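Local coordinates for uncharacterized protein (Pyrococcus furiosus, PDB 4XM0) that is of unknown function but probably acts as a zinc-dependent deacetylase of the GlcNAc-PI de-N-acetylase family, at residues Thr112-Ser117 with His148-Arg153; Pro39-Cys44 with Cys66-Tyr71; Leu207-Ile212 with Pro229-Val234. One frame throughout, in Å; residues are numbered along the deposited sequence.

Contact 1 (Thr112-Ser117 with His148-Arg153); sequences TELPYS and HPDHRR. With ZN (zinc ion), chain G.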
ATOM      1  N   THR A 112      15.555  -3.309   7.096  1.00 35.86           N
ATOM      2  CA  THR A 112      14.274  -3.782   7.712  1.00 33.71           C
ATOM      3  C   THR A 112      13.000  -3.217   7.047  1.00 33.01           C
ATOM      4  O   THR A 112      11.901  -3.397   7.553  1.00 33.32           O
ATOM      5  CB  THR A 112      14.209  -3.565   9.232  1.00 33.74           C
ATOM      6  OG1 THR A 112      14.200  -2.159   9.533  1.00 32.81           O
ATOM      7  CG2 THR A 112      15.380  -4.251   9.946  1.00 33.23           C
ATOM      8  N   GLU A 113      13.163  -2.558   5.900  1.00 31.68           N
ATOM      9  CA  GLU A 113      12.084  -1.879   5.207  1.00 30.41           C
ATOM     10  C   GLU A 113      12.178  -2.170   3.713  1.00 29.49           C
ATOM     11  O   GLU A 113      11.605  -1.458   2.905  1.00 28.75           O
ATOM     12  CB  GLU A 113      12.137  -0.362   5.466  1.00 30.44           C
ATOM     13  CG  GLU A 113      11.768   0.031   6.906  1.00 32.41           C
ATOM     14  CD  GLU A 113      11.975   1.527   7.271  1.00 34.88           C
ATOM     15  OE1 GLU A 113      12.006   2.408   6.375  1.00 34.33           O
ATOM     16  OE2 GLU A 113      12.079   1.818   8.492  1.00 35.52           O
ATOM     17  N   LEU A 114      12.893  -3.222   3.338  1.00 29.21           N
ATOM     18  CA  LEU A 114      12.960  -3.574   1.929  1.00 29.80           C
ATOM     19  C   LEU A 114      11.563  -4.016   1.441  1.00 30.48           C
ATOM     20  O   LEU A 114      11.044  -5.038   1.898  1.00 31.39           O
ATOM     21  CB  LEU A 114      14.029  -4.638   1.666  1.00 28.92           C
ATOM     22  CG  LEU A 114      14.167  -5.152   0.219  1.00 31.02           C
ATOM     23  CD1 LEU A 114      14.517  -4.029  -0.849  1.00 31.92           C
ATOM     24  CD2 LEU A 114      15.159  -6.330   0.109  1.00 30.86           C
ATOM     25  N   PRO A 115      10.937  -3.239   0.530  1.00 30.54           N
ATOM     26  CA  PRO A 115       9.587  -3.592   0.105  1.00 30.48           C
ATOM     27  C   PRO A 115       9.585  -4.897  -0.664  1.00 30.18           C
ATOM     28  O   PRO A 115      10.636  -5.291  -1.160  1.00 30.89           O
ATOM     29  CB  PRO A 115       9.189  -2.432  -0.844  1.00 30.24           C
ATOM     30  CG  PRO A 115      10.094  -1.296  -0.466  1.00 30.42           C
ATOM     31  CD  PRO A 115      11.401  -2.008  -0.138  1.00 31.09           C
ATOM     32  N   TYR A 116       8.434  -5.567  -0.743  1.00 29.29           N
ATOM     33  CA  TYR A 116       8.269  -6.624  -1.724  1.00 28.33           C
ATOM     34  C   TYR A 116       7.260  -6.195  -2.834  1.00 28.99           C
ATOM     35  O   TYR A 116       6.062  -6.572  -2.835  1.00 28.84           O
ATOM     36  CB  TYR A 116       7.918  -7.940  -1.040  1.00 27.54           C
ATOM     37  CG  TYR A 116       7.761  -9.110  -1.975  1.00 25.28           C
ATOM     38  CD1 TYR A 116       8.853  -9.893  -2.371  1.00 24.08           C
ATOM     39  CD2 TYR A 116       6.532  -9.432  -2.469  1.00 25.39           C
ATOM     40  CE1 TYR A 116       8.691 -10.964  -3.237  1.00 23.29           C
ATOM     41  CE2 TYR A 116       6.363 -10.488  -3.364  1.00 25.10           C
ATOM     42  CZ  TYR A 116       7.417 -11.255  -3.727  1.00 23.53           C
ATOM     43  OH  TYR A 116       7.152 -12.305  -4.593  1.00 24.25           O
ATOM     44  N   SER A 117       7.768  -5.427  -3.801  1.00 28.86           N
ATOM     45  CA  SER A 117       6.902  -4.787  -4.795  1.00 28.74           C
ATOM     46  C   SER A 117       7.477  -4.827  -6.176  1.00 28.38           C
ATOM     47  O   SER A 117       8.559  -5.307  -6.390  1.00 27.84           O
ATOM     48  CB  SER A 117       6.620  -3.319  -4.438  1.00 29.19           C
ATOM     49  OG  SER A 117       7.803  -2.509  -4.528  1.00 29.44           O
ATOM     50  N   HIS A 148      14.757 -12.874   8.768  1.00 43.68           N
ATOM     51  CA  HIS A 148      14.893 -11.512   8.272  1.00 43.46           C
ATOM     52  C   HIS A 148      14.181 -11.255   6.926  1.00 43.33           C
ATOM     53  O   HIS A 148      14.627 -11.751   5.861  1.00 43.81           O
ATOM     54  CB  HIS A 148      16.356 -11.094   8.161  1.00 43.31           C
ATOM     55  CG  HIS A 148      16.545  -9.612   8.196  1.00 43.93           C
ATOM     56  ND1 HIS A 148      17.636  -9.015   8.782  1.00 43.31           N
ATOM     57  CD2 HIS A 148      15.758  -8.603   7.749  1.00 44.95           C
ATOM     58  CE1 HIS A 148      17.526  -7.702   8.679  1.00 43.42           C
ATOM     59  NE2 HIS A 148      16.399  -7.426   8.052  1.00 45.11           N
ATOM     60  N   PRO A 149      13.091 -10.458   6.961  1.00 42.13           N
ATOM     61  CA  PRO A 149      12.343 -10.142   5.763  1.00 41.40           C
ATOM     62  C   PRO A 149      13.219  -9.704   4.589  1.00 40.92           C
ATOM     63  O   PRO A 149      12.921 -10.045   3.439  1.00 40.51           O
ATOM     64  CB  PRO A 149      11.417  -8.997   6.212  1.00 41.12           C
ATOM     65  CG  PRO A 149      11.896  -8.582   7.531  1.00 41.41           C
ATOM     66  CD  PRO A 149      12.517  -9.788   8.132  1.00 42.08           C
ATOM     67  N   ASP A 150      14.300  -8.984   4.872  1.00 40.45           N
ATOM     68  CA  ASP A 150      15.135  -8.477   3.790  1.00 40.47           C
ATOM     69  C   ASP A 150      15.818  -9.612   3.068  1.00 40.25           C
ATOM     70  O   ASP A 150      16.051  -9.543   1.867  1.00 40.45           O
ATOM     71  CB  ASP A 150      16.178  -7.485   4.291  1.00 40.63           C
ATOM     72  CG  ASP A 150      15.569  -6.165   4.774  1.00 41.82           C
ATOM     73  OD1 ASP A 150      14.396  -5.839   4.432  1.00 42.27           O
ATOM     74  OD2 ASP A 150      16.290  -5.437   5.501  1.00 42.50           O
ATOM     75  N   HIS A 151      16.133 -10.671   3.796  1.00 39.97           N
ATOM     76  CA  HIS A 151      16.813 -11.776   3.160  1.00 39.88           C
ATOM     77  C   HIS A 151      15.855 -12.504   2.308  1.00 39.61           C
ATOM     78  O   HIS A 151      16.158 -12.762   1.136  1.00 39.87           O
ATOM     79  CB  HIS A 151      17.497 -12.688   4.168  1.00 40.11           C
ATOM     80  CG  HIS A 151      18.857 -12.200   4.546  1.00 40.74           C
ATOM     81  ND1 HIS A 151      19.956 -13.027   4.613  1.00 42.11           N
ATOM     82  CD2 HIS A 151      19.309 -10.950   4.799  1.00 40.21           C
ATOM     83  CE1 HIS A 151      21.021 -12.310   4.923  1.00 42.42           C
ATOM     84  NE2 HIS A 151      20.655 -11.047   5.038  1.00 42.04           N
ATOM     85  N   ARG A 152      14.678 -12.767   2.886  1.00 39.24           N
ATOM     86  CA  ARG A 152      13.622 -13.529   2.233  1.00 38.49           C
ATOM     87  C   ARG A 152      13.276 -12.839   0.911  1.00 37.82           C
ATOM     88  O   ARG A 152      13.522 -13.371  -0.181  1.00 37.65           O
ATOM     89  CB  ARG A 152      12.410 -13.635   3.157  1.00 38.84           C
ATOM     90  CG  ARG A 152      12.576 -14.576   4.372  1.00 39.85           C
ATOM     91  CD  ARG A 152      11.206 -14.982   5.007  1.00 41.39           C
ATOM     92  NE  ARG A 152      10.494 -13.842   5.598  1.00 44.65           N
ATOM     93  CZ  ARG A 152      10.440 -13.535   6.899  1.00 45.14           C
ATOM     94  NH1 ARG A 152      11.026 -14.299   7.813  1.00 46.26           N
ATOM     95  NH2 ARG A 152       9.770 -12.458   7.293  1.00 44.50           N
ATOM     96  N   ARG A 153      12.769 -11.618   1.028  1.00 37.09           N
ATOM     97  CA  ARG A 153      12.464 -10.766  -0.121  1.00 36.56           C
ATOM     98  C   ARG A 153      13.600 -10.586  -1.183  1.00 36.09           C
ATOM     99  O   ARG A 153      13.355 -10.683  -2.390  1.00 35.62           O
ATOM    100  CB  ARG A 153      11.952  -9.423   0.389  1.00 36.46           C
ATOM    101  CG  ARG A 153      10.660  -9.544   1.171  1.00 35.17           C
ATOM    102  CD  ARG A 153      10.300  -8.240   1.855  1.00 34.30           C
ATOM    103  NE  ARG A 153       8.951  -8.312   2.381  1.00 33.39           N
ATOM    104  CZ  ARG A 153       8.311  -7.330   3.004  1.00 34.73           C
ATOM    105  NH1 ARG A 153       8.869  -6.141   3.211  1.00 35.98           N
ATOM    106  NH2 ARG A 153       7.093  -7.551   3.437  1.00 36.50           N
TER
HETATM  107 ZN    ZN G 301      21.923  -9.441   6.047  1.00 52.14          ZN

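Contact 2 (Pro39-Cys44 with Cys66-Tyr71); sequences PHPDDC and CMTDGY. With ZN (zinc ion), chain G.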
ATOM      1  N   PRO A  39      21.265  -8.555   0.379  1.00 55.32           N
ATOM      2  CA  PRO A  39      20.192  -7.802   1.031  1.00 55.14           C
ATOM      3  C   PRO A  39      20.711  -6.583   1.774  1.00 55.42           C
ATOM      4  O   PRO A  39      20.139  -5.492   1.638  1.00 55.26           O
ATOM      5  CB  PRO A  39      19.600  -8.809   2.021  1.00 55.06           C
ATOM      6  CG  PRO A  39      20.108 -10.130   1.590  1.00 54.75           C
ATOM      7  CD  PRO A  39      21.420  -9.888   0.970  1.00 55.06           C
ATOM      8  N   HIS A  40      21.774  -6.780   2.560  1.00 55.81           N
ATOM      9  CA  HIS A  40      22.511  -5.682   3.186  1.00 56.12           C
ATOM     10  C   HIS A  40      24.002  -5.792   2.880  1.00 56.87           C
ATOM     11  O   HIS A  40      24.488  -6.895   2.569  1.00 57.42           O
ATOM     12  CB  HIS A  40      22.380  -5.706   4.696  1.00 55.74           C
ATOM     13  CG  HIS A  40      21.143  -6.356   5.201  1.00 54.90           C
ATOM     14  ND1 HIS A  40      21.073  -7.703   5.483  1.00 54.61           N
ATOM     15  CD2 HIS A  40      19.942  -5.836   5.536  1.00 53.49           C
ATOM     16  CE1 HIS A  40      19.874  -7.983   5.967  1.00 54.23           C
ATOM     17  NE2 HIS A  40      19.170  -6.867   6.010  1.00 53.84           N
ATOM     18  N   PRO A  41      24.746  -4.673   3.023  1.00 57.22           N
ATOM     19  CA  PRO A  41      26.201  -4.677   2.796  1.00 57.77           C
ATOM     20  C   PRO A  41      26.957  -5.536   3.831  1.00 58.22           C
ATOM     21  O   PRO A  41      26.898  -5.229   5.031  1.00 58.31           O
ATOM     22  CB  PRO A  41      26.597  -3.201   2.963  1.00 57.73           C
ATOM     23  CG  PRO A  41      25.329  -2.446   3.264  1.00 57.54           C
ATOM     24  CD  PRO A  41      24.294  -3.423   3.658  1.00 57.15           C
ATOM     25  N   ASP A  42      27.647  -6.580   3.348  1.00 58.31           N
ATOM     26  CA  ASP A  42      28.389  -7.597   4.140  1.00 58.55           C
ATOM     27  C   ASP A  42      27.846  -8.990   3.860  1.00 58.34           C
ATOM     28  O   ASP A  42      28.332  -9.983   4.400  1.00 58.57           O
ATOM     29  CB  ASP A  42      28.375  -7.337   5.660  1.00 58.93           C
ATOM     30  CG  ASP A  42      27.135  -7.913   6.357  1.00 60.29           C
ATOM     31  OD1 ASP A  42      27.293  -8.830   7.190  1.00 61.32           O
ATOM     32  OD2 ASP A  42      26.003  -7.458   6.072  1.00 61.65           O
ATOM     33  N   ASP A  43      26.816  -9.052   3.030  1.00 58.07           N
ATOM     34  CA  ASP A  43      26.106 -10.295   2.818  1.00 57.49           C
ATOM     35  C   ASP A  43      26.782 -11.090   1.729  1.00 57.16           C
ATOM     36  O   ASP A  43      26.831 -12.314   1.788  1.00 57.55           O
ATOM     37  CB  ASP A  43      24.631 -10.030   2.502  1.00 57.36           C
ATOM     38  CG  ASP A  43      23.761 -10.072   3.743  1.00 56.65           C
ATOM     39  OD1 ASP A  43      23.865 -11.084   4.455  1.00 53.72           O
ATOM     40  OD2 ASP A  43      22.981  -9.110   4.001  1.00 56.00           O
ATOM     41  N   CYS A  44      27.307 -10.394   0.732  1.00 56.61           N
ATOM     42  CA  CYS A  44      28.096 -11.045  -0.287  1.00 55.98           C
ATOM     43  C   CYS A  44      29.377 -11.617   0.334  1.00 56.09           C
ATOM     44  O   CYS A  44      29.754 -12.752   0.042  1.00 55.84           O
ATOM     45  CB  CYS A  44      28.396 -10.074  -1.418  1.00 55.90           C
ATOM     46  SG  CYS A  44      27.160 -10.117  -2.721  1.00 54.23           S
ATOM     47  N   CYS A  66      23.570  -3.987  -3.791  1.00 42.85           N
ATOM     48  CA  CYS A  66      23.167  -4.002  -2.395  1.00 42.46           C
ATOM     49  C   CYS A  66      21.767  -3.402  -2.190  1.00 42.91           C
ATOM     50  O   CYS A  66      21.543  -2.180  -2.365  1.00 42.13           O
ATOM     51  CB  CYS A  66      24.184  -3.308  -1.498  1.00 42.34           C
ATOM     52  SG  CYS A  66      23.856  -3.576   0.246  1.00 39.53           S
HETATM   53  N   MSE A  67      20.847  -4.287  -1.787  1.00 43.33           N
HETATM   54  CA  MSE A  67      19.423  -3.961  -1.665  1.00 43.97           C
HETATM   55  C   MSE A  67      19.233  -2.776  -0.776  1.00 44.04           C
HETATM   56  O   MSE A  67      18.511  -1.843  -1.150  1.00 44.28           O
HETATM   57  CB  MSE A  67      18.588  -5.139  -1.140  1.00 43.93           C
HETATM   58  CG  MSE A  67      18.616  -6.379  -2.033  1.00 44.23           C
HETATM   59 SE   MSE A  67      18.287  -6.077  -3.942  1.00 43.53          SE
HETATM   60  CE  MSE A  67      16.460  -5.446  -3.897  1.00 44.12           C
ATOM     61  N   THR A  68      19.885  -2.810   0.385  1.00 44.11           N
ATOM     62  CA  THR A  68      19.683  -1.775   1.403  1.00 44.39           C
ATOM     63  C   THR A  68      20.974  -1.033   1.777  1.00 45.30           C
ATOM     64  O   THR A  68      22.005  -1.127   1.089  1.00 45.38           O
ATOM     65  CB  THR A  68      19.015  -2.330   2.701  1.00 44.12           C
ATOM     66  OG1 THR A  68      19.944  -3.165   3.404  1.00 43.67           O
ATOM     67  CG2 THR A  68      17.750  -3.118   2.384  1.00 43.13           C
ATOM     68  N   ASP A  69      20.883  -0.300   2.884  1.00 45.81           N
ATOM     69  CA  ASP A  69      21.929   0.566   3.382  1.00 45.95           C
ATOM     70  C   ASP A  69      22.356   0.168   4.799  1.00 46.59           C
ATOM     71  O   ASP A  69      23.093   0.909   5.451  1.00 47.13           O
ATOM     72  CB  ASP A  69      21.419   2.005   3.384  1.00 46.07           C
ATOM     73  CG  ASP A  69      20.142   2.187   4.220  1.00 46.93           C
ATOM     74  OD1 ASP A  69      19.993   1.493   5.257  1.00 47.41           O
ATOM     75  OD2 ASP A  69      19.293   3.042   3.850  1.00 47.43           O
ATOM     76  N   GLY A  70      21.884  -0.984   5.277  1.00 46.72           N
ATOM     77  CA  GLY A  70      22.194  -1.458   6.614  1.00 47.03           C
ATOM     78  C   GLY A  70      22.010  -0.407   7.688  1.00 47.58           C
ATOM     79  O   GLY A  70      22.785  -0.345   8.643  1.00 47.65           O
ATOM     80  N   TYR A  71      20.978   0.418   7.538  1.00 48.08           N
ATOM     81  CA  TYR A  71      20.738   1.560   8.435  1.00 48.31           C
ATOM     82  C   TYR A  71      20.497   1.139   9.901  1.00 50.20           C
ATOM     83  O   TYR A  71      20.507   1.962  10.804  1.00 50.56           O
ATOM     84  CB  TYR A  71      19.590   2.397   7.848  1.00 46.82           C
ATOM     85  CG  TYR A  71      18.959   3.496   8.692  1.00 41.43           C
ATOM     86  CD1 TYR A  71      19.008   4.817   8.281  1.00 36.85           C
ATOM     87  CD2 TYR A  71      18.232   3.197   9.836  1.00 36.08           C
ATOM     88  CE1 TYR A  71      18.411   5.817   9.019  1.00 34.96           C
ATOM     89  CE2 TYR A  71      17.640   4.179  10.581  1.00 33.49           C
ATOM     90  CZ  TYR A  71      17.723   5.485  10.175  1.00 34.47           C
ATOM     91  OH  TYR A  71      17.104   6.464  10.932  1.00 35.26           O
TER
HETATM   92 ZN    ZN G 301      21.923  -9.441   6.047  1.00 52.14          ZN

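Contact 3 (Leu207-Ile212 with Pro229-Val234); sequences LKLKAI and PFLRTV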
ATOM      1  N   LEU A 207      41.354 -14.792   3.752  1.00 83.80           N
ATOM      2  CA  LEU A 207      41.043 -13.506   3.115  1.00 83.72           C
ATOM      3  C   LEU A 207      39.551 -13.189   3.257  1.00 83.90           C
ATOM      4  O   LEU A 207      39.166 -12.012   3.238  1.00 83.88           O
ATOM      5  CB  LEU A 207      41.445 -13.526   1.630  1.00 83.56           C
ATOM      6  CG  LEU A 207      41.117 -12.351   0.699  1.00 82.88           C
ATOM      7  CD1 LEU A 207      41.708 -11.048   1.217  1.00 82.72           C
ATOM      8  CD2 LEU A 207      41.620 -12.641  -0.691  1.00 81.61           C
ATOM      9  N   LYS A 208      38.733 -14.239   3.405  1.00 83.95           N
ATOM     10  CA  LYS A 208      37.279 -14.104   3.600  1.00 83.90           C
ATOM     11  C   LYS A 208      36.925 -13.389   4.908  1.00 84.07           C
ATOM     12  O   LYS A 208      36.087 -12.488   4.904  1.00 84.35           O
ATOM     13  CB  LYS A 208      36.564 -15.462   3.519  1.00 83.70           C
ATOM     14  CG  LYS A 208      35.057 -15.339   3.372  1.00 83.05           C
ATOM     15  CD  LYS A 208      34.351 -16.660   3.525  1.00 81.59           C
ATOM     16  CE  LYS A 208      32.854 -16.455   3.578  1.00 81.57           C
ATOM     17  NZ  LYS A 208      32.131 -17.700   3.963  1.00 81.57           N
ATOM     18  N   LEU A 209      37.576 -13.777   6.009  1.00 84.08           N
ATOM     19  CA  LEU A 209      37.352 -13.151   7.322  1.00 84.03           C
ATOM     20  C   LEU A 209      37.860 -11.705   7.387  1.00 84.14           C
ATOM     21  O   LEU A 209      37.343 -10.899   8.160  1.00 84.29           O
ATOM     22  CB  LEU A 209      37.968 -13.989   8.453  1.00 83.98           C
ATOM     23  CG  LEU A 209      37.599 -15.478   8.551  1.00 84.08           C
ATOM     24  CD1 LEU A 209      38.300 -16.135   9.736  1.00 84.19           C
ATOM     25  CD2 LEU A 209      36.086 -15.696   8.631  1.00 83.55           C
ATOM     26  N   LYS A 210      38.864 -11.384   6.572  1.00 84.05           N
ATOM     27  CA  LYS A 210      39.416 -10.021   6.501  1.00 83.83           C
ATOM     28  C   LYS A 210      38.511  -9.117   5.648  1.00 83.50           C
ATOM     29  O   LYS A 210      38.518  -7.887   5.803  1.00 83.28           O
ATOM     30  CB  LYS A 210      40.853 -10.049   5.949  1.00 83.81           C
ATOM     31  CG  LYS A 210      41.815  -9.064   6.602  1.00 83.53           C
ATOM     32  CD  LYS A 210      43.116  -8.994   5.819  1.00 83.89           C
ATOM     33  CE  LYS A 210      44.195  -8.240   6.586  1.00 83.59           C
ATOM     34  NZ  LYS A 210      45.520  -8.354   5.909  1.00 82.44           N
ATOM     35  N   ALA A 211      37.757  -9.747   4.742  1.00 83.10           N
ATOM     36  CA  ALA A 211      36.703  -9.088   3.966  1.00 82.66           C
ATOM     37  C   ALA A 211      35.438  -8.950   4.817  1.00 82.21           C
ATOM     38  O   ALA A 211      34.744  -7.929   4.750  1.00 81.92           O
ATOM     39  CB  ALA A 211      36.408  -9.868   2.678  1.00 82.54           C
ATOM     40  N   ILE A 212      35.164  -9.984   5.617  1.00 81.72           N
ATOM     41  CA  ILE A 212      34.022 -10.022   6.536  1.00 81.41           C
ATOM     42  C   ILE A 212      34.226  -9.075   7.730  1.00 81.45           C
ATOM     43  O   ILE A 212      33.353  -8.247   8.046  1.00 81.38           O
ATOM     44  CB  ILE A 212      33.723 -11.478   6.996  1.00 81.21           C
ATOM     45  CG1 ILE A 212      33.145 -12.284   5.829  1.00 81.05           C
ATOM     46  CG2 ILE A 212      32.762 -11.506   8.187  1.00 81.39           C
ATOM     47  CD1 ILE A 212      33.224 -13.782   6.000  1.00 80.67           C
ATOM     48  N   PRO A 229      33.869 -18.636  15.520  1.00 92.45           N
ATOM     49  CA  PRO A 229      33.411 -19.990  15.821  1.00 92.17           C
ATOM     50  C   PRO A 229      32.207 -20.360  14.955  1.00 91.86           C
ATOM     51  O   PRO A 229      32.077 -21.510  14.527  1.00 91.63           O
ATOM     52  CB  PRO A 229      32.984 -19.895  17.287  1.00 92.26           C
ATOM     53  CG  PRO A 229      33.820 -18.801  17.847  1.00 92.31           C
ATOM     54  CD  PRO A 229      34.004 -17.815  16.741  1.00 92.40           C
ATOM     55  N   PHE A 230      31.353 -19.371  14.693  1.00 91.53           N
ATOM     56  CA  PHE A 230      30.183 -19.545  13.844  1.00 91.01           C
ATOM     57  C   PHE A 230      30.553 -19.799  12.378  1.00 90.66           C
ATOM     58  O   PHE A 230      30.248 -20.868  11.854  1.00 90.79           O
ATOM     59  CB  PHE A 230      29.223 -18.359  13.993  1.00 91.03           C
ATOM     60  CG  PHE A 230      28.014 -18.431  13.097  1.00 90.73           C
ATOM     61  CD1 PHE A 230      27.043 -19.406  13.291  1.00 90.32           C
ATOM     62  CD2 PHE A 230      27.845 -17.513  12.066  1.00 90.59           C
ATOM     63  CE1 PHE A 230      25.926 -19.471  12.470  1.00 90.07           C
ATOM     64  CE2 PHE A 230      26.734 -17.570  11.237  1.00 90.48           C
ATOM     65  CZ  PHE A 230      25.770 -18.551  11.440  1.00 90.59           C
ATOM     66  N   LEU A 231      31.222 -18.839  11.736  1.00 90.08           N
ATOM     67  CA  LEU A 231      31.596 -18.952  10.317  1.00 89.74           C
ATOM     68  C   LEU A 231      32.373 -20.216   9.957  1.00 89.48           C
ATOM     69  O   LEU A 231      32.142 -20.804   8.894  1.00 89.31           O
ATOM     70  CB  LEU A 231      32.377 -17.723   9.859  1.00 89.87           C
ATOM     71  CG  LEU A 231      31.613 -16.759   8.946  1.00 90.39           C
ATOM     72  CD1 LEU A 231      32.066 -15.308   9.176  1.00 90.60           C
ATOM     73  CD2 LEU A 231      31.719 -17.172   7.462  1.00 89.84           C
ATOM     74  N   ARG A 232      33.285 -20.621  10.843  1.00 89.29           N
ATOM     75  CA  ARG A 232      34.049 -21.866  10.682  1.00 89.06           C
ATOM     76  C   ARG A 232      33.133 -23.096  10.734  1.00 88.76           C
ATOM     77  O   ARG A 232      33.396 -24.086  10.056  1.00 88.74           O
ATOM     78  CB  ARG A 232      35.171 -21.988  11.732  1.00 89.16           C
ATOM     79  CG  ARG A 232      36.179 -20.829  11.759  1.00 89.13           C
ATOM     80  CD  ARG A 232      37.539 -21.164  11.145  1.00 89.07           C
ATOM     81  NE  ARG A 232      38.421 -19.994  11.196  1.00 89.58           N
ATOM     82  CZ  ARG A 232      39.563 -19.856  10.521  1.00 89.48           C
ATOM     83  NH1 ARG A 232      40.003 -20.820   9.719  1.00 89.31           N
ATOM     84  NH2 ARG A 232      40.266 -18.738  10.650  1.00 89.15           N
ATOM     85  N   THR A 233      32.062 -23.029  11.527  1.00 88.36           N
ATOM     86  CA  THR A 233      31.088 -24.120  11.597  1.00 88.01           C
ATOM     87  C   THR A 233      30.319 -24.264  10.283  1.00 88.02           C
ATOM     88  O   THR A 233      30.155 -25.382   9.776  1.00 87.92           O
ATOM     89  CB  THR A 233      30.092 -23.932  12.753  1.00 87.87           C
ATOM     90  OG1 THR A 233      30.798 -23.583  13.948  1.00 87.39           O
ATOM     91  CG2 THR A 233      29.302 -25.212  12.989  1.00 88.02           C
ATOM     92  N   VAL A 234      29.862 -23.131   9.743  1.00 88.01           N
ATOM     93  CA  VAL A 234      29.107 -23.089   8.486  1.00 88.05           C
ATOM     94  C   VAL A 234      29.951 -23.631   7.328  1.00 88.10           C
ATOM     95  O   VAL A 234      29.575 -24.619   6.687  1.00 88.07           O
ATOM     96  CB  VAL A 234      28.605 -21.648   8.133  1.00 87.99           C
ATOM     97  CG1 VAL A 234      27.761 -21.656   6.858  1.00 87.83           C
ATOM     98  CG2 VAL A 234      27.803 -21.052   9.270  1.00 88.13           C
TER

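Contact 1 (Thr112-Ser117 with His148-Arg153)
Asp150, in the first turn of helix 149-165, offers one carboxylate oxygen to each of two backbone N-H groups of the loop 112-117. Thr112 N reaches Asp150 OD2 at 2.8 Å, on its syn lone pair. Leu114 N meets Asp150 OD1 at 3.2 Å, again on the syn side but 28° out of the carboxylate plane. Gripped at both oxygens, the group can hardly turn, and OD2 also takes weak bonds from His148 NE2 and from His40 NE2. Next to it Thr112 CG2 comes obliquely to the His148 ring, 3.8 Å from NE2.

One turn on, Arg153 runs extended from CG to NE across Tyr116. Its NH1 donates to Leu114 O at 2.8 Å (N-H...O 153°), with the acceptor at the guanidinium edge and near its plane. Tyr116 CB lies over one guanidinium face, 3.6 Å from Arg153 NE, and the tyrosine ring plane is turned 35° from that of the guanidinium. With a leucine in place of Arg153, Leu114 O would probably lose this donor and Tyr116 CB the flat group it rests on.

Acidic and basic side chains of the helix thus pair with opposite polarities of the loop backbone. This probably helps to position the turn carrying the HPDH sequence, whose His151 binds zinc through NE2, while Asp150 serves as a second-shell partner of the zinc ligand His40.

Contact 2 (Pro39-Cys44 with Cys66-Tyr71)
Thr68 meets Pro39 and His40 at the C-terminal ends of two neighbouring inner strands, 33-38 and 61-68, of the Rossmann-like parallel sheet; the two belong to one beta-alpha-beta unit, and the first leads into the PHPDD zinc-binding motif. Thr68 OG1 sits between its backbone N and carbonyl carbon (chi1 70°), which turns the hydroxyl to Pro39 O, to which it donates at 2.9 Å. Thr68 N adds a weak bond to the same carbonyl, and Gly70 N gives a weak one to OG1, so the hydroxyl bridges Pro39 O and, weakly, Gly70 N. The side chains of His40 and Thr68 lie side by side and point the same way, with His40 CD2 3.4 Å from OG1.

Nearby, Cys66 holds SG anti to its backbone N (chi1 -170°) and sets it against the Pro41 ring, 3.4 Å from CD. Pro41 CD also approaches Gly70 N at 3.8 Å, and the glycine has a positive phi. Selenomethionine Met67 starts toward Pro39, but its end leads away from the 39-44 segment, and the side chain also packs on Leu107 and Leu114.

The turn from His40 to Asp43 is a type II beta turn that brings both residues to the zinc ion, whose site His151 completes. His40 ND1 binds the metal at 2.0 Å. Asp43 OD2 binds it at 2.3 Å and, through its anti lone pair, also accepts His40 N at 3.0 Å.

Contact 3 (Leu207-Ile212 with Pro229-Val234)
Leu209 and Leu231 mark the nearest backbone approach of two short helical segments, with their CA atoms 8.7 Å apart. The axes of 208-212 and 229-234 come no closer than 12.3 Å and their N-to-C directions differ by 133°, roughly antiparallel but well splayed. At such a separation only the outer parts of side chains meet.

Leu231 fills the middle. Its CD1 and the CD1 of Ile212 reach toward each other tip to tip, 3.7 Å apart. Ile212 CG1 stands anti to its carbonyl carbon (chi1 -71°), which sends CD1 out toward the facing helix. Leu209 and Leu231 instead slide past each other in opposite directions, and their contact is looser, 4.1 Å from Leu209 CD2 to Leu231 CD1.

Two long polar side chains border this apolar patch. Lys208, extended throughout, crosses Leu231 obliquely and brings NZ to 3.6 Å from Leu231 CD2. Arg232, bent at chi2, crosses Leu209 at about a right angle, with NH2 3.4 Å from Leu209 CD1. The charged ends themselves lie against the leucine methyls while they form salt bridges beyond the two segments, Lys208 with Glu248 and Arg232 with Glu206.

Ile212 also packs on Ala45 and Ile46 of helix 43-57, and Phe230, Thr233 and Val234 pack on the second subunit. The contact thus joins two splayed, successive helices connected by a loop, packed between helix 43-57, whose first residue Asp43 binds zinc, and the second subunit.

Overall arrangement
From the N terminus, contact 2 comes first: 39-44 and 66-71 close the loop formed by helix 43-57 and strand 61-68. Contact 1 follows, joining the loop after strand 101-109 to the start of helix 149-165 and enclosing helix 118-130 and strand 135-139. Contact 3 comes last and pairs helix 208-213 with helix 224-240. The three loops stand in series, none nested in or crossing another. Contacts 1 and 2, their centres about 11 Å apart, touch and share the zinc ion, so ligands from both ends of the family region meet there. Contact 3 touches neither; its centre lies about 17 Å from that of contact 2, and like contact 1 it reaches the second subunit.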